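Local coordinates for protein first ORF in transposon ISC1904 (Sulfolobus solfataricus, PDB 3ILX) that probably binds DNA and carries out strand exchange during transposition, and is here the resolvase-type domain of a longer serine recombinase, at residues A[18-23]-A[37-42]; A[24-29]-A[95-100]; A[75-80]-A[105-110]; A[114-119]-A[132-137]. All blocks are in the same frame, centred on the assembly; numbering follows the deposited sequence. Where two conformers were deposited one is given.

Contact 1 of 4, residues A[18-23]-A[37-42]; sequences DDLANQ and VITDIG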
loop_
_atom_site.group_PDB
_atom_site.type_symbol
_atom_site.label_atom_id
_atom_site.label_comp_id
_atom_site.label_asym_id
_atom_site.label_seq_id
_atom_site.Cartn_x
_atom_site.Cartn_y
_atom_site.Cartn_z
ATOM N N ASP A 18 -14.254 -24.359 1.617
ATOM C CA ASP A 18 -14.563 -24.110 0.202
ATOM C C ASP A 18 -14.606 -22.634 -0.204
ATOM O O ASP A 18 -15.069 -22.300 -1.299
ATOM C CB ASP A 18 -15.881 -24.794 -0.171
ATOM C CG ASP A 18 -15.684 -26.224 -0.636
ATOM O OD1 ASP A 18 -14.591 -26.536 -1.174
ATOM O OD2 ASP A 18 -16.630 -27.035 -0.478
ATOM N N ASP A 19 -14.117 -21.762 0.671
ATOM C CA ASP A 19 -14.214 -20.316 0.443
ATOM C C ASP A 19 -13.483 -19.849 -0.815
ATOM O O ASP A 19 -14.052 -19.151 -1.654
ATOM C CB ASP A 19 -13.739 -19.537 1.678
ATOM C CG ASP A 19 -14.862 -19.340 2.714
ATOM O OD1 ASP A 19 -16.020 -19.115 2.302
ATOM O OD2 ASP A 19 -14.602 -19.403 3.939
ATOM N N LEU A 20 -12.224 -20.243 -0.931
ATOM C CA LEU A 20 -11.424 -19.877 -2.074
ATOM C C LEU A 20 -11.952 -20.532 -3.358
ATOM O O LEU A 20 -12.074 -19.862 -4.380
ATOM C CB LEU A 20 -9.974 -20.251 -1.827
ATOM C CG LEU A 20 -8.978 -19.994 -2.955
ATOM C CD1 LEU A 20 -8.815 -18.485 -3.188
ATOM C CD2 LEU A 20 -7.635 -20.670 -2.614
ATOM N N ALA A 21 -12.266 -21.830 -3.286
ATOM C CA ALA A 21 -12.779 -22.587 -4.433
ATOM C C ALA A 21 -14.027 -21.922 -5.002
ATOM O O ALA A 21 -14.182 -21.825 -6.216
ATOM C CB ALA A 21 -13.056 -24.060 -4.075
ATOM N N ASN A 22 -14.895 -21.436 -4.122
ATOM C CA ASN A 22 -16.092 -20.722 -4.569
ATOM C C ASN A 22 -15.804 -19.352 -5.196
ATOM O O ASN A 22 -16.530 -18.887 -6.075
ATOM C CB ASN A 22 -17.093 -20.613 -3.425
ATOM C CG ASN A 22 -17.778 -21.944 -3.132
ATOM O OD1 ASN A 22 -18.083 -22.722 -4.051
ATOM N ND2 ASN A 22 -18.029 -22.209 -1.855
ATOM N N GLN A 23 -14.727 -18.713 -4.765
ATOM C CA GLN A 23 -14.335 -17.446 -5.386
ATOM C C GLN A 23 -13.820 -17.711 -6.810
ATOM O O GLN A 23 -14.143 -16.988 -7.762
ATOM C CB GLN A 23 -13.258 -16.739 -4.530
ATOM C CG GLN A 23 -12.897 -15.325 -4.943
ATOM C CD GLN A 23 -11.848 -14.697 -3.999
ATOM O OE1 GLN A 23 -10.884 -14.092 -4.462
ATOM N NE2 GLN A 23 -12.026 -14.874 -2.689
ATOM N N VAL A 37 -5.235 -19.264 -13.625
ATOM C CA VAL A 37 -5.814 -18.915 -12.337
ATOM C C VAL A 37 -4.683 -18.932 -11.304
ATOM O O VAL A 37 -3.955 -19.919 -11.187
ATOM C CB VAL A 37 -6.920 -19.903 -11.910
ATOM C CG1 VAL A 37 -7.538 -19.445 -10.598
ATOM C CG2 VAL A 37 -7.977 -20.015 -13.003
ATOM N N ILE A 38 -4.498 -17.811 -10.614
ATOM C CA ILE A 38 -3.458 -17.703 -9.605
ATOM C C ILE A 38 -4.193 -17.425 -8.311
ATOM O O ILE A 38 -5.094 -16.551 -8.285
ATOM C CB ILE A 38 -2.528 -16.501 -9.890
ATOM C CG1 ILE A 38 -1.615 -16.762 -11.091
ATOM C CG2 ILE A 38 -1.711 -16.118 -8.641
ATOM C CD1 ILE A 38 -0.815 -15.523 -11.513
ATOM N N THR A 39 -3.858 -18.169 -7.256
ATOM C CA THR A 39 -4.550 -17.983 -5.968
ATOM C C THR A 39 -3.561 -17.840 -4.821
ATOM O O THR A 39 -2.412 -18.240 -4.941
ATOM C CB THR A 39 -5.490 -19.155 -5.627
ATOM O OG1 THR A 39 -4.726 -20.355 -5.451
ATOM C CG2 THR A 39 -6.514 -19.397 -6.744
ATOM N N ASP A 40 -4.017 -17.237 -3.726
ATOM C CA ASP A 40 -3.207 -17.064 -2.537
ATOM C C ASP A 40 -4.116 -17.217 -1.334
ATOM O O ASP A 40 -5.296 -16.796 -1.369
ATOM C CB ASP A 40 -2.645 -15.636 -2.502
ATOM C CG ASP A 40 -1.302 -15.508 -3.212
ATOM O OD1 ASP A 40 -0.446 -16.386 -3.015
ATOM O OD2 ASP A 40 -1.070 -14.498 -3.925
ATOM N N ILE A 41 -3.563 -17.784 -0.274
ATOM C CA ILE A 41 -4.217 -17.779 1.017
ATOM C C ILE A 41 -3.318 -16.931 1.893
ATOM O O ILE A 41 -2.186 -17.300 2.169
ATOM C CB ILE A 41 -4.353 -19.187 1.640
ATOM C CG1 ILE A 41 -5.152 -20.116 0.704
ATOM C CG2 ILE A 41 -4.925 -19.098 3.074
ATOM C CD1 ILE A 41 -4.990 -21.632 0.994
ATOM N N GLY A 42 -3.845 -15.792 2.318
ATOM C CA GLY A 42 -3.119 -14.856 3.153
ATOM C C GLY A 42 -3.785 -13.510 2.999
ATOM O O GLY A 42 -4.720 -13.365 2.235
#
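Leu20 reaches from the first turn of helix 19-30 to Thr39 and Ile41 on strand 36-41, and carries the helix side of this contact alone. Its CG lies anti to the backbone N (chi1 177°), which sends both methyls toward the strand. The tighter part is a fork over Thr39: Leu20 CD2 comes to 4.0 Å from Thr39 CB, and Leu20 CD1 to 4.2 Å from the same carbon. Leu20 CD1 also lies 4.3 Å from the carbonyl O of Asp40, a van der Waals approach to the strand backbone. Toward the C-terminal end of the strand the fit is looser. Ile41 is exposed and offers one atom, its CG1, at 4.2 Å from Leu20 CD2. Asp19 and Asn22 lie on the exposed part of the helix. Asp40 turns its carboxylate from the helix and bonds to Tyr8 and Gly51, while Gln23 accepts a bond from the backbone N of Arg10. The helix and strand segments are 10.2 Å apart at closest approach, their directions 153° apart. With strand 4-11 parallel to and paired with 36-41, this near-antiparallel packing marks a beta-alpha-beta crossover, the repeating unit of the alpha/beta fold of resolvase-type domains.

Contact 2 of 4, residues A[24-29]-A[95-100]; sequences VKYLEE and VVLNQE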
loop_
_atom_site.group_PDB
_atom_site.type_symbol
_atom_site.label_atom_id
_atom_site.label_comp_id
_atom_site.label_asym_id
_atom_site.label_seq_id
_atom_site.Cartn_x
_atom_site.Cartn_y
_atom_site.Cartn_z
ATOM N N VAL A 24 -12.993 -18.737 -6.936
ATOM C CA VAL A 24 -12.483 -19.128 -8.235
ATOM C C VAL A 24 -13.645 -19.451 -9.199
ATOM O O VAL A 24 -13.697 -18.971 -10.339
ATOM C CB VAL A 24 -11.514 -20.301 -8.076
ATOM C CG1 VAL A 24 -11.203 -20.949 -9.419
ATOM C CG2 VAL A 24 -10.226 -19.809 -7.371
ATOM N N LYS A 25 -14.595 -20.232 -8.712
ATOM C CA LYS A 25 -15.724 -20.661 -9.505
ATOM C C LYS A 25 -16.554 -19.467 -9.916
ATOM O O LYS A 25 -17.039 -19.401 -11.049
ATOM C CB LYS A 25 -16.557 -21.642 -8.691
ATOM C CG LYS A 25 -17.528 -22.485 -9.501
ATOM C CD LYS A 25 -18.093 -23.644 -8.662
ATOM C CE LYS A 25 -18.811 -23.135 -7.409
ATOM N NZ LYS A 25 -20.231 -22.760 -7.725
ATOM N N TYR A 26 -16.703 -18.504 -9.011
ATOM C CA TYR A 26 -17.465 -17.316 -9.357
ATOM C C TYR A 26 -16.784 -16.558 -10.509
ATOM O O TYR A 26 -17.444 -16.136 -11.468
ATOM C CB TYR A 26 -17.666 -16.416 -8.141
ATOM C CG TYR A 26 -18.131 -15.017 -8.507
ATOM C CD1 TYR A 26 -19.374 -14.801 -9.129
ATOM C CD2 TYR A 26 -17.323 -13.921 -8.252
ATOM C CE1 TYR A 26 -19.786 -13.506 -9.479
ATOM C CE2 TYR A 26 -17.736 -12.630 -8.583
ATOM C CZ TYR A 26 -18.956 -12.432 -9.191
ATOM O OH TYR A 26 -19.321 -11.144 -9.512
ATOM N N LEU A 27 -15.457 -16.435 -10.404
ATOM C CA LEU A 27 -14.633 -15.753 -11.398
ATOM C C LEU A 27 -14.767 -16.408 -12.756
ATOM O O LEU A 27 -14.972 -15.730 -13.771
ATOM C CB LEU A 27 -13.151 -15.736 -10.967
ATOM C CG LEU A 27 -12.778 -14.796 -9.815
ATOM C CD1 LEU A 27 -11.294 -14.883 -9.543
ATOM C CD2 LEU A 27 -13.149 -13.339 -10.117
ATOM N N GLU A 28 -14.672 -17.731 -12.762
ATOM C CA GLU A 28 -14.769 -18.501 -13.982
ATOM C C GLU A 28 -16.134 -18.386 -14.663
ATOM O O GLU A 28 -16.202 -18.372 -15.892
ATOM C CB GLU A 28 -14.343 -19.960 -13.732
ATOM C CG GLU A 28 -12.856 -20.001 -13.364
ATOM C CD GLU A 28 -12.343 -21.353 -12.916
ATOM O OE1 GLU A 28 -13.159 -22.280 -12.696
ATOM O OE2 GLU A 28 -11.099 -21.472 -12.764
ATOM N N GLU A 29 -17.206 -18.261 -13.884
ATOM C CA GLU A 29 -18.535 -18.055 -14.471
ATOM C C GLU A 29 -18.679 -16.701 -15.146
ATOM O O GLU A 29 -19.460 -16.559 -16.093
ATOM C CB GLU A 29 -19.633 -18.237 -13.433
ATOM C CG GLU A 29 -20.105 -19.668 -13.348
ATOM C CD GLU A 29 -20.414 -20.122 -11.930
ATOM O OE1 GLU A 29 -20.381 -19.291 -10.989
ATOM O OE2 GLU A 29 -20.714 -21.328 -11.771
ATOM N N VAL A 95 -9.492 -5.823 -14.025
ATOM C CA VAL A 95 -10.955 -5.827 -13.974
ATOM C C VAL A 95 -11.394 -6.341 -12.612
ATOM O O VAL A 95 -10.921 -7.395 -12.144
ATOM C CB VAL A 95 -11.593 -6.712 -15.074
ATOM C CG1 VAL A 95 -13.183 -6.628 -15.031
ATOM C CG2 VAL A 95 -11.079 -6.290 -16.416
ATOM N N VAL A 96 -12.255 -5.574 -11.956
ATOM C CA VAL A 96 -12.837 -5.969 -10.685
ATOM C C VAL A 96 -14.303 -6.204 -10.997
ATOM O O VAL A 96 -14.936 -5.380 -11.682
ATOM C CB VAL A 96 -12.585 -4.913 -9.538
ATOM C CG1 VAL A 96 -11.090 -4.809 -9.180
ATOM C CG2 VAL A 96 -13.069 -3.520 -9.917
ATOM N N LEU A 97 -14.844 -7.346 -10.586
ATOM C CA LEU A 97 -16.233 -7.672 -10.935
ATOM C C LEU A 97 -17.188 -6.820 -10.124
ATOM O O LEU A 97 -18.331 -6.593 -10.511
ATOM C CB LEU A 97 -16.548 -9.151 -10.696
ATOM C CG LEU A 97 -15.734 -10.166 -11.492
ATOM C CD1 LEU A 97 -16.254 -11.556 -11.163
ATOM C CD2 LEU A 97 -15.794 -9.883 -12.981
ATOM N N ASN A 98 -16.719 -6.370 -8.975
ATOM C CA ASN A 98 -17.453 -5.382 -8.242
ATOM C C ASN A 98 -16.490 -4.279 -7.768
ATOM O O ASN A 98 -15.377 -4.573 -7.298
ATOM C CB ASN A 98 -18.205 -6.036 -7.079
ATOM C CG ASN A 98 -19.368 -5.182 -6.597
ATOM O OD1 ASN A 98 -19.182 -4.047 -6.117
ATOM N ND2 ASN A 98 -20.580 -5.708 -6.746
ATOM N N GLN A 99 -16.922 -3.019 -7.927
ATOM C CA GLN A 99 -16.144 -1.849 -7.500
ATOM C C GLN A 99 -15.954 -1.827 -5.983
ATOM O O GLN A 99 -14.888 -1.473 -5.497
ATOM C CB GLN A 99 -16.822 -0.534 -7.970
ATOM C CG GLN A 99 -16.693 -0.279 -9.494
ATOM C CD GLN A 99 -15.246 -0.008 -9.919
ATOM O OE1 GLN A 99 -14.572 0.832 -9.334
ATOM N NE2 GLN A 99 -14.769 -0.715 -10.945
ATOM N N GLU A 100 -16.995 -2.215 -5.250
ATOM C CA GLU A 100 -16.934 -2.223 -3.793
ATOM C C GLU A 100 -16.506 -3.580 -3.252
ATOM O O GLU A 100 -17.045 -4.633 -3.640
ATOM C CB GLU A 100 -18.283 -1.862 -3.192
ATOM C CG GLU A 100 -18.471 -0.363 -3.046
ATOM C CD GLU A 100 -19.910 0.056 -3.231
ATOM O OE1 GLU A 100 -20.714 -0.776 -3.702
ATOM O OE2 GLU A 100 -20.247 1.219 -2.897
#
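Helix 19-30 of the alpha/beta domain meets the chain just past strand 93-96, the outermost strand of the sheet on that side within this chain, through Tyr26 and Leu27 closing on Leu97. The nearest backbone positions, the CA atoms of Leu27 and Leu97, are 8.3 Å apart, so side chains alone bridge the gap. Leu97 is the pivot: its CD1 lies 3.7 Å from Leu27 CD2, the two side chains meeting at a slant. Tyr26 comes from the opposite direction to Leu97, a chi1 of 165° sending its ring out toward the leucine. The ring is oblique to Leu97 CD1, and the modelled approach of Tyr26 CE2 to that methyl is too short to be trusted, so the firm evidence is the leucine pair. Leu27 also packs on Leu7 and Ala9 of strand 4-11, and Leu97 on Ile68 of strand 64-69. The helix packs on one face of the parallel sheet, running roughly antiparallel to its strands, as in a three-layer alpha/beta arrangement. Just past Leu97 the chain folds into an Asx turn, where Glu100 N donates to Asn98 OD1 at 3.0 Å. That donor lies in the carbonyl plane on a lone pair of OD1, with an N-H...O angle of 148°.

Contact 3 of 4, residues A[75-80]-A[105-110]; sequences LVRFGF and EEELVE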
loop_
_atom_site.group_PDB
_atom_site.type_symbol
_atom_site.label_atom_id
_atom_site.label_comp_id
_atom_site.label_asym_id
_atom_site.label_seq_id
_atom_site.Cartn_x
_atom_site.Cartn_y
_atom_site.Cartn_z
ATOM N N LEU A 75 -6.738 -8.000 -4.428
ATOM C CA LEU A 75 -5.326 -7.818 -4.835
ATOM C C LEU A 75 -4.455 -7.307 -3.713
ATOM O O LEU A 75 -3.397 -7.881 -3.435
ATOM C CB LEU A 75 -5.179 -6.914 -6.090
ATOM C CG LEU A 75 -5.406 -7.731 -7.371
ATOM C CD1 LEU A 75 -5.736 -6.822 -8.596
ATOM C CD2 LEU A 75 -4.218 -8.692 -7.646
ATOM N N VAL A 76 -4.865 -6.202 -3.098
ATOM C CA VAL A 76 -4.097 -5.574 -2.020
ATOM C C VAL A 76 -5.023 -4.807 -1.109
ATOM O O VAL A 76 -6.126 -4.388 -1.527
ATOM C CB VAL A 76 -3.035 -4.535 -2.537
ATOM C CG1 VAL A 76 -1.803 -5.231 -3.110
ATOM C CG2 VAL A 76 -3.653 -3.572 -3.564
ATOM N N ARG A 77 -4.577 -4.589 0.118
ATOM C CA ARG A 77 -5.297 -3.720 1.057
ATOM C C ARG A 77 -4.926 -2.245 0.821
ATOM O O ARG A 77 -5.745 -1.373 1.003
ATOM C CB ARG A 77 -4.977 -4.157 2.496
ATOM C CG ARG A 77 -5.466 -3.248 3.651
ATOM C CD ARG A 77 -6.972 -3.176 3.730
ATOM N NE ARG A 77 -7.554 -4.510 3.905
ATOM C CZ ARG A 77 -8.722 -4.916 3.394
ATOM N NH1 ARG A 77 -9.503 -4.097 2.666
ATOM N NH2 ARG A 77 -9.120 -6.169 3.612
ATOM N N PHE A 78 -3.682 -1.974 0.449
ATOM C CA PHE A 78 -3.239 -0.592 0.163
ATOM C C PHE A 78 -2.533 -0.627 -1.171
ATOM O O PHE A 78 -1.906 -1.635 -1.470
ATOM C CB PHE A 78 -2.203 -0.116 1.205
ATOM C CG PHE A 78 -2.788 0.124 2.576
ATOM C CD1 PHE A 78 -3.587 1.255 2.819
ATOM C CD2 PHE A 78 -2.554 -0.780 3.606
ATOM C CE1 PHE A 78 -4.154 1.487 4.099
ATOM C CE2 PHE A 78 -3.111 -0.578 4.905
ATOM C CZ PHE A 78 -3.917 0.559 5.149
ATOM N N GLY A 79 -2.578 0.473 -1.927
ATOM C CA GLY A 79 -1.754 0.624 -3.140
ATOM C C GLY A 79 -2.414 0.094 -4.395
ATOM O O GLY A 79 -1.773 -0.012 -5.464
ATOM N N PHE A 80 -3.699 -0.221 -4.312
ATOM C CA PHE A 80 -4.399 -0.595 -5.546
ATOM C C PHE A 80 -4.090 0.400 -6.696
ATOM O O PHE A 80 -3.884 -0.001 -7.836
ATOM C CB PHE A 80 -5.910 -0.783 -5.313
ATOM C CG PHE A 80 -6.636 -1.389 -6.498
ATOM C CD1 PHE A 80 -6.692 -2.755 -6.671
ATOM C CD2 PHE A 80 -7.264 -0.574 -7.429
ATOM C CE1 PHE A 80 -7.380 -3.327 -7.753
ATOM C CE2 PHE A 80 -7.965 -1.130 -8.549
ATOM C CZ PHE A 80 -8.014 -2.497 -8.712
ATOM N N GLU A 105 -15.885 -9.689 7.802
ATOM C CA GLU A 105 -15.604 -8.910 8.982
ATOM C C GLU A 105 -14.286 -9.344 9.602
ATOM O O GLU A 105 -13.457 -8.500 9.939
ATOM C CB GLU A 105 -16.739 -9.054 9.998
ATOM C CG GLU A 105 -16.394 -8.431 11.348
ATOM C CD GLU A 105 -17.598 -8.230 12.228
ATOM O OE1 GLU A 105 -18.729 -8.470 11.767
ATOM O OE2 GLU A 105 -17.416 -7.806 13.380
ATOM N N GLU A 106 -14.111 -10.649 9.756
ATOM C CA GLU A 106 -12.906 -11.226 10.363
ATOM C C GLU A 106 -11.638 -10.756 9.652
ATOM O O GLU A 106 -10.607 -10.576 10.292
ATOM C CB GLU A 106 -12.985 -12.764 10.328
ATOM C CG GLU A 106 -11.774 -13.491 10.933
ATOM C CD GLU A 106 -11.736 -15.001 10.625
ATOM O OE1 GLU A 106 -12.789 -15.604 10.300
ATOM O OE2 GLU A 106 -10.631 -15.585 10.709
ATOM N N GLU A 107 -11.725 -10.580 8.333
ATOM C CA GLU A 107 -10.560 -10.234 7.531
ATOM C C GLU A 107 -10.163 -8.782 7.847
ATOM O O GLU A 107 -8.983 -8.487 8.103
ATOM C CB GLU A 107 -10.799 -10.441 6.020
ATOM C CG GLU A 107 -9.620 -9.880 5.169
ATOM C CD GLU A 107 -9.715 -10.157 3.664
ATOM O OE1 GLU A 107 -10.655 -10.847 3.231
ATOM O OE2 GLU A 107 -8.828 -9.672 2.910
ATOM N N LEU A 108 -11.150 -7.897 7.884
ATOM C CA LEU A 108 -10.869 -6.497 8.169
ATOM C C LEU A 108 -10.282 -6.286 9.562
ATOM O O LEU A 108 -9.392 -5.436 9.719
ATOM C CB LEU A 108 -12.110 -5.662 8.073
ATOM C CG LEU A 108 -12.769 -5.441 6.723
ATOM C CD1 LEU A 108 -14.167 -4.947 6.978
ATOM C CD2 LEU A 108 -11.963 -4.422 5.896
ATOM N N VAL A 109 -10.801 -7.036 10.543
ATOM C CA VAL A 109 -10.389 -6.912 11.939
ATOM C C VAL A 109 -8.958 -7.416 12.070
ATOM O O VAL A 109 -8.124 -6.837 12.781
ATOM C CB VAL A 109 -11.358 -7.702 12.870
ATOM C CG1 VAL A 109 -10.821 -7.862 14.272
ATOM C CG2 VAL A 109 -12.767 -7.029 12.908
ATOM N N GLU A 110 -8.683 -8.513 11.380
ATOM C CA GLU A 110 -7.367 -9.098 11.352
ATOM C C GLU A 110 -6.360 -8.147 10.715
ATOM O O GLU A 110 -5.236 -8.001 11.213
ATOM C CB GLU A 110 -7.419 -10.395 10.574
ATOM C CG GLU A 110 -6.111 -11.093 10.460
ATOM C CD GLU A 110 -6.158 -12.225 9.440
ATOM O OE1 GLU A 110 -7.253 -12.797 9.182
ATOM O OE2 GLU A 110 -5.093 -12.526 8.878
#
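Arg77 alone of residues 75-80 meets Glu107 and Leu108. Before it, Leu75 packs among Leu55, Leu83 and Ile94, and Val76 on Phe52 and Leu83. At Arg77 the CG stands anti to the backbone N (chi1 171°), and the chain then bends at chi2 and chi3 to carry the guanidinium to helix 105-125. Its NH2 forms a salt bridge with Glu107 OE2 at 3.6 Å, a separation at which charge attraction rather than a hydrogen bond does the joining. The two side chains run side by side in opposite senses, their flat groups tilted 66° apart. Leu108 CD2 sits over one face of the guanidinium, 3.7 Å above its plane and displaced from the centre of the group, and reaches 4.0 Å from Arg77 NH2. Beyond the arginine, Phe78 stacks on Phe78 of the second subunit, and Gly79, at phi 89°, is the N-cap of helix 80-89. The main partners are Asp111 for Arg77 and Arg10 for Glu107, with Asp73 and Arg74 as further ones. Glu107 also touches Ser12, which with Arg10 lies in a Tyr-Ala-Arg-Val-Ser sequence consistent with the active-site motif of serine recombinases. Arg77 and Glu107, both buried, thus each have several partners of opposite charge, and these bridges hold the two groups in place and tie the loop, strand 4-11 and the long helix together.

Contact 4 of 4, residues A[114-119]-A[132-137]; sequences TILVSF and EKVKKC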
loop_
_atom_site.group_PDB
_atom_site.type_symbol
_atom_site.label_atom_id
_atom_site.label_comp_id
_atom_site.label_asym_id
_atom_site.label_seq_id
_atom_site.Cartn_x
_atom_site.Cartn_y
_atom_site.Cartn_z
ATOM N N THR A 114 -3.143 -6.265 12.546
ATOM C CA THR A 114 -1.787 -6.262 11.990
ATOM C C THR A 114 -1.239 -4.848 11.866
ATOM O O THR A 114 -0.093 -4.589 12.250
ATOM C CB THR A 114 -1.775 -6.967 10.626
ATOM O OG1 THR A 114 -2.273 -8.293 10.810
ATOM C CG2 THR A 114 -0.383 -7.024 9.996
ATOM N N ILE A 115 -2.066 -3.930 11.328
ATOM C CA ILE A 115 -1.697 -2.533 11.134
ATOM C C ILE A 115 -1.421 -1.863 12.515
ATOM O O ILE A 115 -0.412 -1.164 12.679
ATOM C CB ILE A 115 -2.822 -1.760 10.362
ATOM C CG1 ILE A 115 -2.905 -2.212 8.888
ATOM C CG2 ILE A 115 -2.610 -0.238 10.417
ATOM C CD1 ILE A 115 -4.293 -1.866 8.239
ATOM N N LEU A 116 -2.310 -2.104 13.487
ATOM C CA LEU A 116 -2.190 -1.539 14.848
ATOM C C LEU A 116 -0.914 -1.989 15.533
ATOM O O LEU A 116 -0.215 -1.168 16.126
ATOM C CB LEU A 116 -3.403 -1.895 15.722
ATOM C CG LEU A 116 -4.674 -1.142 15.293
ATOM C CD1 LEU A 116 -5.882 -1.732 15.991
ATOM C CD2 LEU A 116 -4.570 0.343 15.553
ATOM N N VAL A 117 -0.583 -3.263 15.390
ATOM C CA VAL A 117 0.694 -3.811 15.906
ATOM C C VAL A 117 1.924 -3.136 15.290
ATOM O O VAL A 117 2.919 -2.840 15.984
ATOM C CB VAL A 117 0.770 -5.338 15.685
ATOM C CG1 VAL A 117 2.260 -5.899 15.757
ATOM C CG2 VAL A 117 -0.194 -6.085 16.646
ATOM N N SER A 118 1.855 -2.895 13.991
ATOM C CA SER A 118 2.923 -2.215 13.307
ATOM C C SER A 118 3.125 -0.789 13.829
ATOM O O SER A 118 4.258 -0.427 14.144
ATOM C CB SER A 118 2.704 -2.186 11.794
ATOM O OG SER A 118 3.703 -1.356 11.238
ATOM N N PHE A 119 2.034 -0.010 13.939
ATOM C CA PHE A 119 2.121 1.348 14.479
ATOM C C PHE A 119 2.580 1.381 15.956
ATOM O O PHE A 119 3.427 2.210 16.331
ATOM C CB PHE A 119 0.774 2.061 14.304
ATOM C CG PHE A 119 0.614 2.717 12.961
ATOM C CD1 PHE A 119 0.923 4.068 12.795
ATOM C CD2 PHE A 119 0.235 1.971 11.851
ATOM C CE1 PHE A 119 0.792 4.692 11.544
ATOM C CE2 PHE A 119 0.073 2.584 10.596
ATOM C CZ PHE A 119 0.372 3.952 10.438
ATOM N N GLU A 132 0.062 3.677 24.290
ATOM C CA GLU A 132 -0.872 3.007 25.166
ATOM C C GLU A 132 -2.276 3.007 24.557
ATOM O O GLU A 132 -2.985 2.028 24.689
ATOM C CB GLU A 132 -0.845 3.608 26.579
ATOM C CG GLU A 132 0.290 3.053 27.483
ATOM C CD GLU A 132 0.115 1.573 27.794
ATOM O OE1 GLU A 132 -1.015 1.070 27.649
ATOM O OE2 GLU A 132 1.093 0.894 28.171
ATOM N N LYS A 133 -2.629 4.058 23.832
ATOM C CA LYS A 133 -3.943 4.098 23.164
ATOM C C LYS A 133 -4.026 3.057 22.054
ATOM O O LYS A 133 -5.086 2.400 21.881
ATOM C CB LYS A 133 -4.238 5.489 22.593
ATOM C CG LYS A 133 -4.349 6.543 23.676
ATOM C CD LYS A 133 -4.482 7.932 23.125
ATOM C CE LYS A 133 -4.538 8.959 24.259
ATOM N NZ LYS A 133 -5.192 10.201 23.757
ATOM N N VAL A 134 -2.919 2.930 21.314
ATOM C CA VAL A 134 -2.852 2.022 20.169
ATOM C C VAL A 134 -2.904 0.542 20.619
ATOM O O VAL A 134 -3.648 -0.251 20.041
ATOM C CB VAL A 134 -1.626 2.336 19.239
ATOM C CG1 VAL A 134 -1.576 1.357 18.088
ATOM C CG2 VAL A 134 -1.747 3.760 18.685
ATOM N N LYS A 135 -2.163 0.209 21.685
ATOM C CA LYS A 135 -2.222 -1.101 22.317
ATOM C C LYS A 135 -3.659 -1.431 22.791
ATOM O O LYS A 135 -4.207 -2.497 22.507
ATOM C CB LYS A 135 -1.258 -1.100 23.485
ATOM C CG LYS A 135 -0.989 -2.452 24.085
ATOM C CD LYS A 135 -0.467 -2.276 25.494
ATOM C CE LYS A 135 -0.975 -3.353 26.432
ATOM N NZ LYS A 135 -0.318 -3.145 27.765
ATOM N N LYS A 136 -4.263 -0.488 23.501
ATOM C CA LYS A 136 -5.616 -0.615 23.980
ATOM C C LYS A 136 -6.613 -0.869 22.827
ATOM O O LYS A 136 -7.553 -1.667 22.976
ATOM C CB LYS A 136 -5.940 0.649 24.778
ATOM C CG LYS A 136 -7.370 1.081 24.768
ATOM C CD LYS A 136 -8.028 0.730 26.058
ATOM C CE LYS A 136 -9.504 0.607 25.833
ATOM N NZ LYS A 136 -10.045 -0.169 26.970
ATOM N N CYS A 137 -6.413 -0.204 21.688
ATOM C CA CYS A 137 -7.260 -0.424 20.501
ATOM C C CYS A 137 -7.094 -1.830 19.932
ATOM O O CYS A 137 -8.081 -2.493 19.630
ATOM C CB CYS A 137 -6.965 0.588 19.393
ATOM S SG CYS A 137 -7.355 2.294 19.799
#
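Leu116 and Val134 mark the closest backbone approach of the two helices, their CA atoms 6.4 Å apart. The segments run in roughly opposite directions, and with the short connection between helices 105-125 and 131-142 they form a helical hairpin. Leu116 points between the two backbones, and its branches part: CD2 meets Val134 CG1 at 4.1 Å, the two side chains set obliquely to each other, while CD1 turns to Cys137, 4.3 Å from its CB and 4.1 Å from its carbonyl C. The second subunit completes the core, with its Leu112 packing on Leu116, Phe119 and Val134. Cys137 is joined to Cys137 of that subunit by an interchain disulfide, which places the hairpin at the dimer interface. The closest approach of all brings a methyl to the backbone: Val134 CG1 lies 3.5 Å from the carbonyl O of Leu116.

Overall arrangement
Contacts 1 and 2 share helix 19-30 and one parallel sheet, their centres about 12 Å apart; they touch where Thr39 CG2 meets Val24 CG2 at 3.8 Å. Contact 2 reaches contact 3 through Val96 CG1 and Phe80 CZ, 3.9 Å apart, although their centres are about 17 Å apart. Contact 3 then leads along helix 105-125 to contact 4, with Phe78 CE2 3.8 Å from Ile115 CD1. Contacts 2 and 4 lie on opposite sides of the chain's centre, about 33 Å between centres. Contact 3, through Glu107 with Arg10 and Ser12, borders the probable active site, and contact 1 also bonds Arg10. Contacts 3 and 4 both touch the second subunit.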